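Local coordinates for coenzyme A transferase (PDB 3QLI), which probably transfers coenzyme A from an acyl-CoA to a carboxylate such as acetate, at residues R215-A229 and V242-K254. Sequence-based numbering, arbitrary orientation.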
ATOM      1  N   ARG A 215      27.084  15.086  -3.187  1.00 46.35           N
ATOM      2  CA  ARG A 215      26.883  15.957  -2.030  1.00 51.23           C
ATOM      3  C   ARG A 215      27.748  15.534  -0.844  1.00 45.26           C
ATOM      4  O   ARG A 215      28.020  14.348  -0.651  1.00 41.24           O
ATOM      5  CB  ARG A 215      25.406  16.003  -1.624  1.00 54.54           C
ATOM      6  CG  ARG A 215      24.508  16.736  -2.618  1.00 57.65           C
ATOM      7  CD  ARG A 215      23.102  16.945  -2.067  1.00 64.42           C
ATOM      8  NE  ARG A 215      23.123  17.579  -0.748  1.00 72.33           N
ATOM      9  CZ  ARG A 215      23.359  18.872  -0.540  1.00 73.32           C
ATOM     10  NH1 ARG A 215      23.601  19.680  -1.564  1.00 69.80           N
ATOM     11  NH2 ARG A 215      23.359  19.357   0.696  1.00 70.40           N
ATOM     12  N   SER A 216      28.187  16.517  -0.065  1.00 43.72           N
ATOM     13  CA  SER A 216      29.023  16.256   1.099  1.00 47.89           C
ATOM     14  C   SER A 216      28.215  15.539   2.174  1.00 39.54           C
ATOM     15  O   SER A 216      27.016  15.780   2.322  1.00 40.04           O
ATOM     16  CB  SER A 216      29.584  17.567   1.649  1.00 51.03           C
ATOM     17  OG  SER A 216      28.534  18.485   1.913  1.00 56.05           O
ATOM     18  N   ALA A 217      28.868  14.648   2.913  1.00 37.17           N
ATOM     19  CA  ALA A 217      28.203  13.950   4.007  1.00 35.39           C
ATOM     20  C   ALA A 217      28.093  14.853   5.230  1.00 36.38           C
ATOM     21  O   ALA A 217      28.938  15.720   5.447  1.00 38.44           O
ATOM     22  CB  ALA A 217      28.954  12.678   4.359  1.00 31.08           C
ATOM     23  N   ILE A 218      27.042  14.663   6.019  1.00 33.12           N
ATOM     24  CA  ILE A 218      26.947  15.344   7.303  1.00 28.80           C
ATOM     25  C   ILE A 218      27.466  14.421   8.398  1.00 27.65           C
ATOM     26  O   ILE A 218      27.579  13.207   8.199  1.00 28.65           O
ATOM     27  CB  ILE A 218      25.511  15.817   7.613  1.00 30.00           C
ATOM     28  CG1 ILE A 218      24.541  14.635   7.646  1.00 26.18           C
ATOM     29  CG2 ILE A 218      25.059  16.845   6.587  1.00 30.32           C
ATOM     30  CD1 ILE A 218      23.090  15.056   7.826  1.00 31.82           C
ATOM     31  N   PRO A 219      27.814  14.989   9.556  1.00 28.98           N
ATOM     32  CA  PRO A 219      28.375  14.126  10.599  1.00 27.59           C
ATOM     33  C   PRO A 219      27.444  12.960  10.974  1.00 21.95           C
ATOM     34  O   PRO A 219      27.926  11.843  11.179  1.00 24.49           O
ATOM     35  CB  PRO A 219      28.564  15.086  11.781  1.00 28.78           C
ATOM     36  CG  PRO A 219      28.689  16.446  11.146  1.00 30.20           C
ATOM     37  CD  PRO A 219      27.766  16.406   9.960  1.00 29.09           C
ATOM     38  N   GLU A 220      26.142  13.216  11.075  1.00 22.28           N
ATOM     39  CA  GLU A 220      25.194  12.187  11.532  1.00 21.96           C
ATOM     40  C   GLU A 220      25.242  10.911  10.701  1.00 21.40           C
ATOM     41  O   GLU A 220      24.865   9.846  11.181  1.00 21.38           O
ATOM     42  CB  GLU A 220      23.762  12.714  11.561  1.00 20.43           C
ATOM     43  CG  GLU A 220      23.550  13.857  12.532  1.00 24.57           C
ATOM     44  CD  GLU A 220      23.725  15.222  11.877  1.00 28.38           C
ATOM     45  OE1 GLU A 220      24.731  15.425  11.162  1.00 27.48           O
ATOM     46  OE2 GLU A 220      22.846  16.089  12.079  1.00 29.56           O
ATOM     47  N   TYR A 221      25.698  11.021   9.458  1.00 22.08           N
ATOM     48  CA  TYR A 221      25.714   9.881   8.545  1.00 21.37           C
ATOM     49  C   TYR A 221      26.704   8.818   8.978  1.00 20.58           C
ATOM     50  O   TYR A 221      26.567   7.658   8.610  1.00 20.50           O
ATOM     51  CB  TYR A 221      26.056  10.319   7.114  1.00 23.31           C
ATOM     52  CG  TYR A 221      24.948  11.071   6.386  1.00 22.74           C
ATOM     53  CD1 TYR A 221      23.675  11.179   6.929  1.00 23.73           C
ATOM     54  CD2 TYR A 221      25.185  11.667   5.153  1.00 27.85           C
ATOM     55  CE1 TYR A 221      22.662  11.875   6.266  1.00 24.69           C
ATOM     56  CE2 TYR A 221      24.185  12.364   4.480  1.00 26.80           C
ATOM     57  CZ  TYR A 221      22.929  12.462   5.038  1.00 29.82           C
ATOM     58  OH  TYR A 221      21.940  13.151   4.365  1.00 30.36           O
ATOM     59  N   THR A 222      27.726   9.210   9.729  1.00 22.11           N
ATOM     60  CA  THR A 222      28.694   8.226  10.187  1.00 22.98           C
ATOM     61  C   THR A 222      28.000   7.218  11.085  1.00 19.62           C
ATOM     62  O   THR A 222      28.080   6.015  10.849  1.00 19.42           O
ATOM     63  CB  THR A 222      29.894   8.861  10.903  1.00 22.72           C
ATOM     64  OG1 THR A 222      30.612   9.675   9.969  1.00 28.20           O
ATOM     65  CG2 THR A 222      30.825   7.779  11.443  1.00 26.67           C
ATOM     66  N   SER A 223      27.305   7.707  12.108  1.00 18.69           N
ATOM     67  CA  SER A 223      26.616   6.805  13.028  1.00 16.99           C
ATOM     68  C   SER A 223      25.497   6.064  12.308  1.00 17.06           C
ATOM     69  O   SER A 223      25.307   4.869  12.490  1.00 16.54           O
ATOM     70  CB  SER A 223      26.012   7.579  14.195  1.00 19.98           C
ATOM     71  OG  SER A 223      25.065   6.765  14.872  1.00 22.44           O
ATOM     72  N   ILE A 224      24.734   6.795  11.505  1.00 17.92           N
ATOM     73  CA  ILE A 224      23.646   6.178  10.761  1.00 15.87           C
ATOM     74  C   ILE A 224      24.134   5.055   9.839  1.00 16.89           C
ATOM     75  O   ILE A 224      23.538   3.986   9.796  1.00 16.15           O
ATOM     76  CB  ILE A 224      22.845   7.227   9.988  1.00 17.35           C
ATOM     77  CG1 ILE A 224      22.153   8.170  10.985  1.00 14.31           C
ATOM     78  CG2 ILE A 224      21.832   6.528   9.039  1.00 18.34           C
ATOM     79  CD1 ILE A 224      21.390   9.338  10.331  1.00 18.15           C
ATOM     80  N   SER A 225      25.216   5.282   9.098  1.00 16.80           N
ATOM     81  CA  SER A 225      25.677   4.250   8.175  1.00 17.19           C
ATOM     82  C   SER A 225      26.103   2.986   8.918  1.00 16.78           C
ATOM     83  O   SER A 225      25.952   1.885   8.403  1.00 17.26           O
ATOM     84  CB  SER A 225      26.805   4.762   7.266  1.00 18.30           C
ATOM     85  OG  SER A 225      27.939   5.119   8.039  1.00 20.08           O
ATOM     86  N   HIS A 226      26.632   3.131  10.133  1.00 19.40           N
ATOM     87  CA  HIS A 226      27.009   1.949  10.911  1.00 17.97           C
ATOM     88  C   HIS A 226      25.826   1.205  11.523  1.00 16.97           C
ATOM     89  O   HIS A 226      25.825  -0.024  11.572  1.00 18.71           O
ATOM     90  CB  HIS A 226      28.073   2.281  11.955  1.00 19.16           C
ATOM     91  CG  HIS A 226      29.426   2.487  11.353  1.00 22.84           C
ATOM     92  ND1 HIS A 226      29.882   3.727  10.956  1.00 25.97           N
ATOM     93  CD2 HIS A 226      30.393   1.603  11.009  1.00 25.23           C
ATOM     94  CE1 HIS A 226      31.091   3.604  10.432  1.00 25.01           C
ATOM     95  NE2 HIS A 226      31.423   2.324  10.451  1.00 28.36           N
ATOM     96  N   ILE A 227      24.812   1.934  11.970  1.00 14.64           N
ATOM     97  CA  ILE A 227      23.632   1.266  12.514  1.00 15.25           C
ATOM     98  C   ILE A 227      22.940   0.485  11.386  1.00 16.49           C
ATOM     99  O   ILE A 227      22.530  -0.662  11.547  1.00 18.03           O
ATOM    100  CB  ILE A 227      22.659   2.278  13.116  1.00 17.01           C
ATOM    101  CG1 ILE A 227      23.312   3.004  14.296  1.00 17.07           C
ATOM    102  CG2 ILE A 227      21.357   1.591  13.541  1.00 15.20           C
ATOM    103  CD1 ILE A 227      22.654   4.342  14.592  1.00 16.60           C
ATOM    104  N   ILE A 228      22.815   1.122  10.237  1.00 16.37           N
ATOM    105  CA  ILE A 228      22.209   0.462   9.080  1.00 18.31           C
ATOM    106  C   ILE A 228      23.023  -0.755   8.681  1.00 17.53           C
ATOM    107  O   ILE A 228      22.481  -1.848   8.504  1.00 17.79           O
ATOM    108  CB  ILE A 228      22.099   1.425   7.885  1.00 16.50           C
ATOM    109  CG1 ILE A 228      21.087   2.525   8.206  1.00 14.94           C
ATOM    110  CG2 ILE A 228      21.710   0.661   6.600  1.00 16.31           C
ATOM    111  CD1 ILE A 228      20.930   3.559   7.119  1.00 18.98           C
ATOM    112  N   ALA A 229      24.337  -0.582   8.560  1.00 19.20           N
ATOM    113  CA  ALA A 229      25.185  -1.700   8.145  1.00 20.23           C
ATOM    114  C   ALA A 229      25.070  -2.888   9.103  1.00 20.07           C
ATOM    115  O   ALA A 229      25.155  -4.038   8.682  1.00 19.16           O
ATOM    116  CB  ALA A 229      26.646  -1.260   7.994  1.00 20.73           C
ATOM    117  N   VAL A 242      19.739   7.295  -3.652  1.00 28.38           N
ATOM    118  CA  VAL A 242      20.954   8.007  -4.025  1.00 31.58           C
ATOM    119  C   VAL A 242      21.334   8.982  -2.907  1.00 32.21           C
ATOM    120  O   VAL A 242      20.503   9.320  -2.066  1.00 27.24           O
ATOM    121  CB  VAL A 242      20.756   8.798  -5.337  1.00 35.73           C
ATOM    122  CG1 VAL A 242      20.561   7.854  -6.514  1.00 32.43           C
ATOM    123  CG2 VAL A 242      19.561   9.739  -5.205  1.00 34.61           C
ATOM    124  N   GLY A 243      22.595   9.409  -2.888  1.00 34.99           N
ATOM    125  CA  GLY A 243      23.048  10.397  -1.920  1.00 32.70           C
ATOM    126  C   GLY A 243      24.289   9.996  -1.145  1.00 31.18           C
ATOM    127  O   GLY A 243      24.834   8.903  -1.331  1.00 29.49           O
ATOM    128  N   ALA A 244      24.740  10.889  -0.268  1.00 28.91           N
ATOM    129  CA  ALA A 244      25.935  10.634   0.540  1.00 29.97           C
ATOM    130  C   ALA A 244      25.719   9.473   1.505  1.00 27.08           C
ATOM    131  O   ALA A 244      26.629   8.670   1.727  1.00 29.23           O
ATOM    132  CB  ALA A 244      26.359  11.897   1.299  1.00 29.68           C
ATOM    133  N   LEU A 245      24.520   9.375   2.076  1.00 24.14           N
ATOM    134  CA  LEU A 245      24.255   8.328   3.071  1.00 25.44           C
ATOM    135  C   LEU A 245      24.379   6.919   2.475  1.00 25.36           C
ATOM    136  O   LEU A 245      25.191   6.115   2.931  1.00 23.76           O
ATOM    137  CB  LEU A 245      22.895   8.535   3.752  1.00 25.70           C
ATOM    138  CG  LEU A 245      22.481   7.497   4.808  1.00 26.76           C
ATOM    139  CD1 LEU A 245      23.614   7.210   5.823  1.00 22.67           C
ATOM    140  CD2 LEU A 245      21.189   7.927   5.515  1.00 26.75           C
ATOM    141  N   PRO A 246      23.584   6.613   1.438  1.00 29.82           N
ATOM    142  CA  PRO A 246      23.773   5.321   0.762  1.00 25.70           C
ATOM    143  C   PRO A 246      25.224   5.063   0.327  1.00 26.67           C
ATOM    144  O   PRO A 246      25.711   3.946   0.484  1.00 25.63           O
ATOM    145  CB  PRO A 246      22.838   5.409  -0.460  1.00 26.44           C
ATOM    146  CG  PRO A 246      22.273   6.815  -0.457  1.00 28.59           C
ATOM    147  CD  PRO A 246      22.388   7.320   0.951  1.00 29.94           C
ATOM    148  N   ASN A 247      25.910   6.068  -0.208  1.00 25.25           N
ATOM    149  CA  ASN A 247      27.320   5.889  -0.540  1.00 27.42           C
ATOM    150  C   ASN A 247      28.136   5.455   0.680  1.00 27.70           C
ATOM    151  O   ASN A 247      29.022   4.602   0.580  1.00 25.17           O
ATOM    152  CB  ASN A 247      27.905   7.166  -1.145  1.00 31.13           C
ATOM    153  CG  ASN A 247      27.407   7.420  -2.560  1.00 38.10           C
ATOM    154  OD1 ASN A 247      26.606   6.649  -3.103  1.00 39.28           O
ATOM    155  ND2 ASN A 247      27.869   8.513  -3.161  1.00 42.12           N
ATOM    156  N   LEU A 248      27.831   6.043   1.831  1.00 25.13           N
ATOM    157  CA  LEU A 248      28.550   5.729   3.065  1.00 24.30           C
ATOM    158  C   LEU A 248      28.201   4.338   3.558  1.00 24.11           C
ATOM    159  O   LEU A 248      29.058   3.607   4.062  1.00 23.27           O
ATOM    160  CB  LEU A 248      28.209   6.740   4.162  1.00 26.23           C
ATOM    161  CG  LEU A 248      29.291   7.728   4.596  1.00 31.07           C
ATOM    162  CD1 LEU A 248      29.729   8.585   3.427  1.00 36.04           C
ATOM    163  CD2 LEU A 248      28.785   8.596   5.738  1.00 30.07           C
ATOM    164  N   VAL A 249      26.924   3.980   3.448  1.00 22.60           N
ATOM    165  CA  VAL A 249      26.498   2.638   3.818  1.00 19.52           C
ATOM    166  C   VAL A 249      27.253   1.615   2.972  1.00 22.14           C
ATOM    167  O   VAL A 249      27.858   0.680   3.497  1.00 22.93           O
ATOM    168  CB  VAL A 249      24.978   2.468   3.642  1.00 24.25           C
ATOM    169  CG1 VAL A 249      24.570   1.012   3.844  1.00 19.67           C
ATOM    170  CG2 VAL A 249      24.237   3.389   4.609  1.00 22.64           C
ATOM    171  N   CYS A 250      27.233   1.806   1.655  1.00 22.14           N
ATOM    172  CA  CYS A 250      27.979   0.926   0.758  1.00 22.31           C
ATOM    173  C   CYS A 250      29.457   0.858   1.121  1.00 22.66           C
ATOM    174  O   CYS A 250      30.084  -0.196   0.997  1.00 24.71           O
ATOM    175  CB  CYS A 250      27.815   1.378  -0.689  1.00 22.02           C
ATOM    176  SG  CYS A 250      26.132   1.140  -1.275  1.00 22.57           S
ATOM    177  N   GLY A 251      30.012   1.987   1.552  1.00 23.27           N
ATOM    178  CA  GLY A 251      31.374   2.011   2.061  1.00 28.35           C
ATOM    179  C   GLY A 251      31.559   1.053   3.227  1.00 26.35           C
ATOM    180  O   GLY A 251      32.542   0.310   3.284  1.00 26.50           O
ATOM    181  N   VAL A 252      30.625   1.070   4.175  1.00 24.41           N
ATOM    182  CA  VAL A 252      30.730   0.169   5.319  1.00 24.24           C
ATOM    183  C   VAL A 252      30.565  -1.277   4.870  1.00 23.56           C
ATOM    184  O   VAL A 252      31.174  -2.182   5.430  1.00 26.52           O
ATOM    185  CB  VAL A 252      29.701   0.493   6.433  1.00 23.12           C
ATOM    186  CG1 VAL A 252      29.795  -0.518   7.537  1.00 25.81           C
ATOM    187  CG2 VAL A 252      29.940   1.875   6.986  1.00 22.57           C
ATOM    188  N   LEU A 253      29.756  -1.491   3.838  1.00 24.49           N
ATOM    189  CA  LEU A 253      29.463  -2.853   3.389  1.00 23.21           C
ATOM    190  C   LEU A 253      30.563  -3.487   2.541  1.00 22.97           C
ATOM    191  O   LEU A 253      30.413  -4.623   2.089  1.00 20.14           O
ATOM    192  CB  LEU A 253      28.144  -2.891   2.622  1.00 20.10           C
ATOM    193  CG  LEU A 253      26.925  -2.442   3.425  1.00 19.87           C
ATOM    194  CD1 LEU A 253      25.663  -2.569   2.578  1.00 19.02           C
ATOM    195  CD2 LEU A 253      26.810  -3.287   4.696  1.00 20.63           C
ATOM    196  N   LYS A 254      31.665  -2.773   2.330  1.00 20.42           N
ATOM    197  CA  LYS A 254      32.731  -3.311   1.493  1.00 27.21           C
ATOM    198  C   LYS A 254      33.315  -4.618   2.047  1.00 29.22           C
ATOM    199  O   LYS A 254      33.991  -5.357   1.328  1.00 28.72           O
ATOM    200  CB  LYS A 254      33.831  -2.275   1.250  1.00 29.65           C
ATOM    201  CG  LYS A 254      34.570  -1.817   2.493  1.00 33.52           C
ATOM    202  CD  LYS A 254      35.830  -1.053   2.101  1.00 36.43           C
ATOM    203  CE  LYS A 254      36.167   0.020   3.117  1.00 41.73           C
ATOM    204  NZ  LYS A 254      35.236   1.179   3.009  1.00 45.46           N
TER
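The Tyr221 ring lies between Leu245 and Ile218. CB of Leu245 sits over one face, 3.9 Å from the ring centroid and almost on the ring normal, a CH-pi contact. Ile218 CG1 covers the opposite face, and Ala244 CB meets the ring edge. Tyr221 CB also packs against Leu248 CD2 at 3.5 Å. Leu245 has CG anti to its backbone N (chi1 179°), which carries both methyls to Ile224 CG2; CD1 comes within 3.7 Å of it. Ser225 is a knob in the hole formed by Leu245, Leu248, Val249 and Val252. Its OG lies near two carbonyls of its own helix, Tyr221 O and Thr222 O.

Helix segments 220-229 and 244-252 cross at -52°. Strand 237-240 links them, and they lie side by side on the mostly parallel sheet of a Rossmann-like fold, sharing strand 332-337. Ile228 and Val249 meet at about a right angle over its Ile335. CoA, when bound, contacts loop residues Arg215 and Val242 and helix residue Ala244; this chain holds none.

The His226 ring is fixed by a hydrogen bond from ND1 to Thr222 O (2.9 Å, 164° at the hydrogen). Val252 CG2 lies over its face, offset toward the rim, in a second CH-pi contact. The other branch, CG1, is pressed against Ala229 CB at 3.3 Å, tighter than usual for two carbons. Leu253 CD2 reaches the same methyl at 3.9 Å.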